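PDB 2XUA: 3-oxoadipate enol-lactonase from Burkholderia xenovorans, which probably hydrolyses the enol-lactone of 3-oxoadipate, a step in the bacterial breakdown of catechol. Local coordinates for residues Asp217-Pro222 against Ala242-Asn247; Arg157-Asp162 against Asn247-Asp252; Val120-Thr125 against Ala209-Gly214. One frame throughout, in Å; residues are numbered along the deposited sequence.

Overall arrangement
The three contacts run from the central sheet to the ligand pocket of an alpha/beta hydrolase. Contact 3 joins the neighbouring parallel strands 117-123 and 209-214; the helical insertion between them, which forms the cap, carries residues 157-162 of contact 2. Past strand 209-214 come residues 217-222, then 242-247, which close contact 1, and 247-252, which close contact 2. Contacts 1 and 2 share Asn247 and helix 246-249, with centres about 8 Å apart, and both touch laevulinic acid. The centre of contact 3 lies about 10 Å from that of contact 1 and about 15 Å from that of contact 2. Sheet, probable catalytic loops and cap thus meet around one pocket.

Contact 1: residues Asp217-Pro222 against Ala242-Asn247; sequences DLAATP and ASHISN. With SHF (laevulinic acid), chain C.
His244 reaches Asp217 through ND1, which donates to OD2 at 2.8 Å in a nearly straight bond (169° at the hydrogen). The carboxylate oxygen sits at the ring edge, in the imidazole plane, while ND1 approaches it from the syn side, somewhat out of the carboxylate plane; the two planes stand 67° apart. With CG anti to the backbone N (chi1 -175°), the ring of His244 swings away from its own amide and brings ND1 to the acid. The other oxygen, OD1 of Asp217, is held by its own loop: Ala220 N donates to it at 2.8 Å from well above the carboxylate plane, an Asx motif, and Ala219 N adds a weak bond. The acid is thus clamped between its own turn and the histidine. Together with Ser100, which the His244 side chain touches, this pair has the geometry of the Ser-His-Asp triad of alpha/beta hydrolases and is probably the charge relay. The methyl of Ala219 is centred over one face of the imidazole, a CH-pi contact with CB 3.8 Å from the ring centroid. Ala220 CB comes in obliquely, 4.1 Å from His244 CE1. At the start of the turn the backbones close up, Asp217 N lying 3.7 Å from Ser243 CA. All of this is buried and tight. Toward the pocket the fit is slacker: His244 NE2 lies 4.2 Å from C2 of laevulinic acid, whereas Ala219 CB touches the ligand more closely, at 3.5 Å from O1. Trp158 also lies against the imidazole, its ring plane inclined to it. Leu218, on the outer side of the turn, is exposed to solvent.

Contact 2: residues Arg157-Asp162 against Asn247-Asp252; sequences RWFTAD and NIERAD. With SHF (laevulinic acid), chain C.
Glu249, the last residue of helix 246-249, reaches across to Phe159 and Thr160, tying the alpha/beta hydrolase core to the helical cap inserted between its strands. Its CB starts beside the Phe159 ring, 4.1 Å from CD1. From there CG lies opposite the backbone N (chi1 -180°) and the chain runs on extended, antiparallel to the Phe159 side chain, delivering CD to the start of helix 161-166. At the tip the carboxylate divides its work. OE1 takes the backbone N-H of Thr160 on its syn lone pair, at 3.0 Å and 160°, and also accepts from a water, which donates to Trp158 O as well; it sits at the edge of the Phe159 ring, near the ring plane. Glu249 OE2 accepts a short bond, 2.5 Å, from Thr160 OG1, on its syn side. Amide and hydroxyl of one residue thus hold both oxygens and fix the rotation of the group. Thr160 is the N-cap of helix 161-166, and the same OG1 takes a weak bond from Tyr163 N, so the capping residue is itself pinned by the core. Alongside, Phe159 CE1 meets Ile248 CG2 at 3.7 Å, and Ile248 also packs on Val169 of the second subunit. At the other end of residues 157-162 lies the pocket: the edge of the Trp158 ring lies close to laevulinic acid, CZ2 being 3.2 Å from C5, and Arg157 NE donates to O1 of the ligand at 2.8 Å.

Contact 3: residues Val120-Thr125 against Ala209-Gly214; sequences VALCNT and ALVISG
Ile212 O is gripped from the end of the neighbouring strand, the loop after it and solvent: Asn124 N donates to it at 2.8 Å, tilted from the carbonyl plane, Cys123 CA approaches it at 3.4 Å in a CA-H...O contact, and a water lies 2.5 Å away, a short distance whose bond is less certain. That water also accepts from Thr125 N, so it spans the point where the first strand turns off. One step back along the pair, Leu122 N donates to Leu210 O at 2.7 Å, and Leu122 O takes Ile212 N at 3.1 Å; Leu210 N bonds Val120 O at 2.9 Å. This is the parallel pattern, in which Leu210 and Ile212 use both N and O toward Val120, Leu122 and Asn124; the axes of the two short strand segments are inclined by 17°. Side chains pair across the strands on both faces. Val120 CG1, set between the backbone N and the carbonyl carbon (chi1 83°), presses on Ala209 CB at 3.5 Å, on the face shared with Leu122 and Val211, both covered by Leu228 of helix 222-231. On the other face Cys123 SG lies 3.9 Å from Ile212 CD1, with Phe254 and Val258 of helix 251-263 packed over them. After Cys123 the chain leaves the strand, Asn124 taking a left-handed backbone conformation beside Asp217. Two adjacent parallel strands, sandwiched by helices and parted in sequence by the cap, are characteristic of the central sheet of the alpha/beta hydrolase fold.

Contact 1: residues Asp217-Pro222 against Ala242-Asn247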
loop_
_atom_site.group_PDB
_atom_site.type_symbol
_atom_site.label_atom_id
_atom_site.label_comp_id
_atom_site.label_asym_id
_atom_site.label_seq_id
_atom_site.Cartn_x
_atom_site.Cartn_y
_atom_site.Cartn_z
ATOM N N ASP B 217 17.397 -16.797 -1.430
ATOM C CA ASP B 217 16.934 -16.401 -0.101
ATOM C C ASP B 217 17.971 -16.847 0.969
ATOM O O ASP B 217 18.299 -18.019 1.067
ATOM C CB ASP B 217 15.559 -17.086 0.090
ATOM C CG ASP B 217 14.816 -16.617 1.262
ATOM O OD1 ASP B 217 15.393 -16.001 2.202
ATOM O OD2 ASP B 217 13.599 -16.920 1.279
ATOM N N LEU B 218 18.474 -15.900 1.759
ATOM C CA LEU B 218 19.420 -16.180 2.822
ATOM C C LEU B 218 18.695 -16.122 4.142
ATOM O O LEU B 218 19.144 -16.698 5.136
ATOM C CB LEU B 218 20.582 -15.165 2.805
ATOM C CG LEU B 218 21.546 -15.326 1.632
ATOM C CD1 LEU B 218 22.592 -14.204 1.651
ATOM C CD2 LEU B 218 22.197 -16.766 1.684
ATOM N N ALA B 219 17.551 -15.462 4.145
ATOM C CA ALA B 219 16.794 -15.317 5.351
ATOM C C ALA B 219 16.071 -16.633 5.688
ATOM O O ALA B 219 15.933 -16.997 6.853
ATOM C CB ALA B 219 15.826 -14.196 5.172
ATOM N N ALA B 220 15.612 -17.319 4.667
ATOM C CA ALA B 220 15.053 -18.667 4.821
ATOM C C ALA B 220 15.567 -19.397 3.619
ATOM O O ALA B 220 15.250 -19.042 2.471
ATOM C CB ALA B 220 13.476 -18.593 4.837
ATOM N N THR B 221 16.379 -20.441 3.832
ATOM C CA THR B 221 17.140 -21.019 2.742
ATOM C C THR B 221 16.404 -22.147 2.032
ATOM O O THR B 221 15.528 -22.802 2.648
ATOM C CB THR B 221 18.499 -21.577 3.302
ATOM O OG1 THR B 221 18.233 -22.689 4.127
ATOM C CG2 THR B 221 19.154 -20.590 4.226
ATOM N N PRO B 222 16.787 -22.433 0.770
ATOM C CA PRO B 222 16.338 -23.657 0.047
ATOM C C PRO B 222 16.516 -24.927 0.915
ATOM O O PRO B 222 15.556 -25.708 1.112
ATOM C CB PRO B 222 17.205 -23.672 -1.199
ATOM C CG PRO B 222 17.582 -22.170 -1.396
ATOM C CD PRO B 222 17.682 -21.594 -0.036
ATOM N N ALA B 242 14.465 -16.554 -7.136
ATOM C CA ALA B 242 14.169 -15.333 -6.434
ATOM C C ALA B 242 14.872 -15.369 -5.091
ATOM O O ALA B 242 15.472 -16.373 -4.704
ATOM C CB ALA B 242 12.630 -15.175 -6.271
ATOM N N SER B 243 14.853 -14.251 -4.405
ATOM C CA SER B 243 15.323 -14.164 -3.029
ATOM C C SER B 243 14.086 -14.352 -2.130
ATOM O O SER B 243 13.207 -15.177 -2.431
ATOM C CB SER B 243 16.025 -12.819 -2.820
ATOM O OG SER B 243 16.494 -12.712 -1.479
ATOM N N HIS B 244 13.974 -13.543 -1.090
ATOM C CA HIS B 244 13.130 -13.864 0.029
ATOM C C HIS B 244 11.628 -13.518 -0.232
ATOM O O HIS B 244 10.746 -14.240 0.221
ATOM C CB HIS B 244 13.683 -13.167 1.258
ATOM C CG HIS B 244 12.971 -13.497 2.528
ATOM N ND1 HIS B 244 12.753 -14.801 2.947
ATOM C CD2 HIS B 244 12.458 -12.692 3.496
ATOM C CE1 HIS B 244 12.148 -14.776 4.126
ATOM N NE2 HIS B 244 11.956 -13.511 4.483
ATOM N N ILE B 245 11.353 -12.421 -0.954
ATOM C CA ILE B 245 9.942 -12.025 -1.195
ATOM C C ILE B 245 9.616 -12.474 -2.611
ATOM O O ILE B 245 9.514 -11.629 -3.569
ATOM C CB ILE B 245 9.785 -10.517 -0.995
ATOM C CG1 ILE B 245 10.247 -10.065 0.404
ATOM C CG2 ILE B 245 8.315 -10.105 -1.307
ATOM C CD1 ILE B 245 9.461 -10.697 1.562
ATOM N N SER B 246 9.587 -13.810 -2.793
ATOM C CA SER B 246 9.482 -14.435 -4.112
ATOM C C SER B 246 8.144 -14.238 -4.804
ATOM O O SER B 246 8.053 -14.339 -6.030
ATOM C CB SER B 246 9.817 -15.940 -4.051
ATOM O OG SER B 246 8.814 -16.702 -3.432
ATOM N N ASN B 247 7.103 -13.982 -4.021
ATOM C CA ASN B 247 5.775 -13.739 -4.654
ATOM C C ASN B 247 5.734 -12.378 -5.387
ATOM O O ASN B 247 4.821 -12.110 -6.188
ATOM C CB ASN B 247 4.674 -13.746 -3.586
ATOM C CG ASN B 247 4.730 -12.526 -2.727
ATOM O OD1 ASN B 247 5.738 -12.304 -2.050
ATOM N ND2 ASN B 247 3.674 -11.678 -2.784
HETATM C C4 SHF C . 12.084 -9.096 8.001
HETATM C C5 SHF C . 10.969 -9.691 7.130
HETATM C C3 SHF C . 13.326 -9.937 8.340
HETATM C C2 SHF C . 13.713 -11.112 7.407
HETATM C C1 SHF C . 15.256 -11.472 7.504
HETATM O O4 SHF C . 12.000 -7.917 8.393
HETATM O O1 SHF C . 15.950 -10.958 6.607
HETATM O OH1 SHF C . 15.712 -12.294 8.370
#

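Contact 2: residues Arg157-Asp162 against Asn247-Asp252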
loop_
_atom_site.group_PDB
_atom_site.type_symbol
_atom_site.label_atom_id
_atom_site.label_comp_id
_atom_site.label_asym_id
_atom_site.label_seq_id
_atom_site.Cartn_x
_atom_site.Cartn_y
_atom_site.Cartn_z
ATOM N N ARG B 157 17.970 -8.041 1.637
ATOM C CA ARG B 157 17.808 -9.494 1.808
ATOM C C ARG B 157 16.531 -10.022 1.145
ATOM O O ARG B 157 16.305 -11.238 1.113
ATOM C CB ARG B 157 17.825 -9.851 3.301
ATOM C CG ARG B 157 19.254 -9.685 3.900
ATOM C CD ARG B 157 19.188 -9.513 5.432
ATOM N NE ARG B 157 18.702 -10.711 6.134
ATOM C CZ ARG B 157 19.353 -11.888 6.218
ATOM N NH1 ARG B 157 20.542 -12.075 5.611
ATOM N NH2 ARG B 157 18.802 -12.891 6.911
ATOM N N TRP B 158 15.691 -9.119 0.648
ATOM C CA TRP B 158 14.356 -9.509 0.162
ATOM C C TRP B 158 14.317 -9.646 -1.340
ATOM O O TRP B 158 13.491 -10.376 -1.862
ATOM C CB TRP B 158 13.346 -8.427 0.561
ATOM C CG TRP B 158 12.963 -8.473 2.013
ATOM C CD1 TRP B 158 13.529 -9.218 3.036
ATOM C CD2 TRP B 158 11.898 -7.717 2.603
ATOM N NE1 TRP B 158 12.883 -8.926 4.238
ATOM C CE2 TRP B 158 11.873 -8.017 3.978
ATOM C CE3 TRP B 158 10.981 -6.789 2.084
ATOM C CZ2 TRP B 158 10.966 -7.429 4.840
ATOM C CZ3 TRP B 158 10.059 -6.226 2.929
ATOM C CH2 TRP B 158 10.069 -6.534 4.310
ATOM N N PHE B 159 15.194 -8.934 -2.055
ATOM C CA PHE B 159 15.189 -9.019 -3.525
ATOM C C PHE B 159 16.589 -9.167 -4.014
ATOM O O PHE B 159 17.495 -8.678 -3.321
ATOM C CB PHE B 159 14.606 -7.707 -4.103
ATOM C CG PHE B 159 13.183 -7.450 -3.667
ATOM C CD1 PHE B 159 12.140 -8.187 -4.186
ATOM C CD2 PHE B 159 12.909 -6.505 -2.699
ATOM C CE1 PHE B 159 10.798 -7.966 -3.791
ATOM C CE2 PHE B 159 11.583 -6.277 -2.296
ATOM C CZ PHE B 159 10.509 -7.017 -2.888
ATOM N N THR B 160 16.795 -9.795 -5.180
ATOM C CA THR B 160 18.152 -9.789 -5.772
ATOM C C THR B 160 18.495 -8.341 -6.142
ATOM O O THR B 160 17.584 -7.489 -6.272
ATOM C CB THR B 160 18.244 -10.703 -7.009
ATOM O OG1 THR B 160 17.321 -10.226 -8.009
ATOM C CG2 THR B 160 17.874 -12.146 -6.602
ATOM N N ALA B 161 19.791 -8.036 -6.180
ATOM C CA ALA B 161 20.294 -6.722 -6.617
ATOM C C ALA B 161 19.676 -6.304 -7.946
ATOM O O ALA B 161 19.335 -5.125 -8.161
ATOM C CB ALA B 161 21.851 -6.739 -6.761
ATOM N N ASP B 162 19.553 -7.248 -8.853
ATOM C CA ASP B 162 19.104 -6.889 -10.183
ATOM C C ASP B 162 17.626 -6.471 -10.136
ATOM O O ASP B 162 17.228 -5.527 -10.802
ATOM C CB ASP B 162 19.216 -8.098 -11.091
ATOM C CG ASP B 162 18.651 -7.844 -12.501
ATOM O OD1 ASP B 162 19.023 -6.836 -13.167
ATOM O OD2 ASP B 162 17.836 -8.672 -12.940
ATOM N N ASN B 247 7.103 -13.982 -4.021
ATOM C CA ASN B 247 5.775 -13.739 -4.654
ATOM C C ASN B 247 5.734 -12.378 -5.387
ATOM O O ASN B 247 4.821 -12.110 -6.188
ATOM C CB ASN B 247 4.674 -13.746 -3.586
ATOM C CG ASN B 247 4.730 -12.526 -2.727
ATOM O OD1 ASN B 247 5.738 -12.304 -2.050
ATOM N ND2 ASN B 247 3.674 -11.678 -2.784
ATOM N N ILE B 248 6.669 -11.499 -5.059
ATOM C CA ILE B 248 6.896 -10.274 -5.819
ATOM C C ILE B 248 7.914 -10.396 -6.933
ATOM O O ILE B 248 7.608 -10.133 -8.096
ATOM C CB ILE B 248 7.233 -9.119 -4.903
ATOM C CG1 ILE B 248 5.957 -8.749 -4.175
ATOM C CG2 ILE B 248 7.638 -7.848 -5.730
ATOM C CD1 ILE B 248 6.175 -7.719 -3.114
ATOM N N GLU B 249 9.133 -10.797 -6.587
ATOM C CA GLU B 249 10.161 -10.945 -7.601
ATOM C C GLU B 249 9.804 -11.945 -8.724
ATOM O O GLU B 249 10.127 -11.707 -9.869
ATOM C CB GLU B 249 11.548 -11.226 -6.942
ATOM C CG GLU B 249 12.656 -11.382 -8.018
ATOM C CD GLU B 249 14.061 -11.120 -7.425
ATOM O OE1 GLU B 249 14.129 -10.735 -6.210
ATOM O OE2 GLU B 249 15.060 -11.302 -8.177
ATOM N N ARG B 250 9.180 -13.082 -8.415
ATOM C CA ARG B 250 8.765 -13.997 -9.432
ATOM C C ARG B 250 7.285 -14.183 -9.268
ATOM O O ARG B 250 6.806 -15.332 -9.117
ATOM C CB ARG B 250 9.335 -15.384 -9.185
ATOM C CG ARG B 250 10.766 -15.615 -9.435
ATOM C CD ARG B 250 11.316 -14.828 -10.482
ATOM N NE ARG B 250 11.520 -15.626 -11.647
ATOM C CZ ARG B 250 12.567 -15.520 -12.461
ATOM N NH1 ARG B 250 13.527 -14.632 -12.250
ATOM N NH2 ARG B 250 12.637 -16.326 -13.521
ATOM N N ALA B 251 6.544 -13.084 -9.320
ATOM C CA ALA B 251 5.073 -13.104 -9.118
ATOM C C ALA B 251 4.348 -14.101 -9.975
ATOM O O ALA B 251 3.580 -14.917 -9.494
ATOM C CB ALA B 251 4.514 -11.705 -9.316
ATOM N N ASP B 252 4.601 -14.059 -11.287
ATOM C CA ASP B 252 3.848 -14.913 -12.161
ATOM C C ASP B 252 4.011 -16.402 -11.885
ATOM O O ASP B 252 3.003 -17.128 -11.846
ATOM C CB ASP B 252 4.081 -14.538 -13.637
ATOM C CG ASP B 252 3.044 -15.200 -14.544
ATOM O OD1 ASP B 252 3.301 -16.341 -14.951
ATOM O OD2 ASP B 252 1.956 -14.626 -14.765
HETATM C C4 SHF C . 12.084 -9.096 8.001
HETATM C C5 SHF C . 10.969 -9.691 7.130
HETATM C C3 SHF C . 13.326 -9.937 8.340
HETATM C C2 SHF C . 13.713 -11.112 7.407
HETATM C C1 SHF C . 15.256 -11.472 7.504
HETATM O O4 SHF C . 12.000 -7.917 8.393
HETATM O O1 SHF C . 15.950 -10.958 6.607
HETATM O OH1 SHF C . 15.712 -12.294 8.370
HETATM O O HOH W 1 13.149 -12.007 -4.152
#

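Contact 3: residues Val120-Thr125 against Ala209-Gly214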
loop_
_atom_site.group_PDB
_atom_site.type_symbol
_atom_site.label_atom_id
_atom_site.label_comp_id
_atom_site.label_asym_id
_atom_site.label_seq_id
_atom_site.Cartn_x
_atom_site.Cartn_y
_atom_site.Cartn_z
ATOM N N VAL B 120 -1.816 -26.253 2.542
ATOM C CA VAL B 120 -0.988 -25.192 3.083
ATOM C C VAL B 120 0.119 -24.915 2.072
ATOM O O VAL B 120 0.624 -25.858 1.515
ATOM C CB VAL B 120 -0.515 -25.563 4.513
ATOM C CG1 VAL B 120 0.716 -26.456 4.486
ATOM C CG2 VAL B 120 -0.320 -24.352 5.380
ATOM N N ALA B 121 0.419 -23.643 1.743
ATOM C CA ALA B 121 1.561 -23.298 0.904
ATOM C C ALA B 121 2.535 -22.545 1.843
ATOM O O ALA B 121 2.187 -21.489 2.385
ATOM C CB ALA B 121 1.152 -22.383 -0.296
ATOM N N LEU B 122 3.750 -23.064 2.023
ATOM C CA LEU B 122 4.609 -22.513 3.047
ATOM C C LEU B 122 5.810 -21.881 2.320
ATOM O O LEU B 122 6.690 -22.577 1.803
ATOM C CB LEU B 122 5.046 -23.617 4.016
ATOM C CG LEU B 122 3.886 -24.383 4.676
ATOM C CD1 LEU B 122 4.434 -25.724 5.228
ATOM C CD2 LEU B 122 3.335 -23.580 5.827
ATOM N N CYS B 123 5.815 -20.558 2.267
ATOM C CA CYS B 123 6.638 -19.862 1.269
ATOM C C CYS B 123 7.781 -19.062 1.916
ATOM O O CYS B 123 7.589 -18.381 2.917
ATOM C CB CYS B 123 5.758 -18.939 0.443
ATOM S SG CYS B 123 4.382 -19.854 -0.376
ATOM N N ASN B 124 8.973 -19.178 1.328
ATOM C CA ASN B 124 10.167 -18.524 1.842
ATOM C C ASN B 124 10.250 -18.609 3.330
ATOM O O ASN B 124 10.353 -17.636 3.994
ATOM C CB ASN B 124 10.192 -17.050 1.357
ATOM C CG ASN B 124 10.365 -16.964 -0.105
ATOM O OD1 ASN B 124 11.493 -17.175 -0.629
ATOM N ND2 ASN B 124 9.261 -16.754 -0.823
ATOM N N THR B 125 10.211 -19.827 3.856
ATOM C CA THR B 125 10.028 -20.004 5.277
ATOM C C THR B 125 10.854 -21.216 5.781
ATOM O O THR B 125 11.614 -21.809 5.014
ATOM C CB THR B 125 8.498 -20.141 5.621
ATOM O OG1 THR B 125 8.347 -20.017 7.022
ATOM C CG2 THR B 125 7.974 -21.491 5.223
ATOM N N ALA B 209 0.732 -30.277 1.588
ATOM C CA ALA B 209 1.571 -29.094 1.725
ATOM C C ALA B 209 2.397 -28.853 0.468
ATOM O O ALA B 209 2.737 -29.789 -0.292
ATOM C CB ALA B 209 2.447 -29.132 2.997
ATOM N N LEU B 210 2.612 -27.564 0.184
ATOM C CA LEU B 210 3.544 -27.116 -0.847
ATOM C C LEU B 210 4.606 -26.258 -0.142
ATOM O O LEU B 210 4.290 -25.386 0.668
ATOM C CB LEU B 210 2.818 -26.269 -1.903
ATOM C CG LEU B 210 3.675 -25.360 -2.779
ATOM C CD1 LEU B 210 4.529 -26.257 -3.760
ATOM C CD2 LEU B 210 2.828 -24.357 -3.585
ATOM N N VAL B 211 5.866 -26.484 -0.437
ATOM C CA VAL B 211 6.894 -25.602 0.140
ATOM C C VAL B 211 7.523 -24.859 -1.025
ATOM O O VAL B 211 7.942 -25.487 -1.942
ATOM C CB VAL B 211 7.972 -26.349 0.950
ATOM C CG1 VAL B 211 9.102 -25.338 1.440
ATOM C CG2 VAL B 211 7.381 -27.069 2.117
ATOM N N ILE B 212 7.519 -23.518 -0.998
ATOM C CA ILE B 212 8.153 -22.709 -2.022
ATOM C C ILE B 212 9.363 -22.056 -1.339
ATOM O O ILE B 212 9.243 -21.539 -0.226
ATOM C CB ILE B 212 7.201 -21.603 -2.601
ATOM C CG1 ILE B 212 6.167 -22.204 -3.541
ATOM C CG2 ILE B 212 7.952 -20.581 -3.402
ATOM C CD1 ILE B 212 5.077 -21.229 -3.943
ATOM N N SER B 213 10.516 -22.102 -1.989
ATOM C CA SER B 213 11.729 -21.481 -1.461
ATOM C C SER B 213 12.408 -20.679 -2.630
ATOM O O SER B 213 12.164 -20.971 -3.815
ATOM C CB SER B 213 12.682 -22.514 -0.862
ATOM O OG SER B 213 12.168 -23.138 0.296
ATOM N N GLY B 214 13.217 -19.680 -2.297
ATOM C CA GLY B 214 13.887 -18.851 -3.313
ATOM C C GLY B 214 15.364 -19.270 -3.349
ATOM O O GLY B 214 16.031 -19.396 -2.306
HETATM O O HOH W 2 13.044 -21.709 2.465
HETATM O O HOH W 3 9.934 -22.270 2.086
#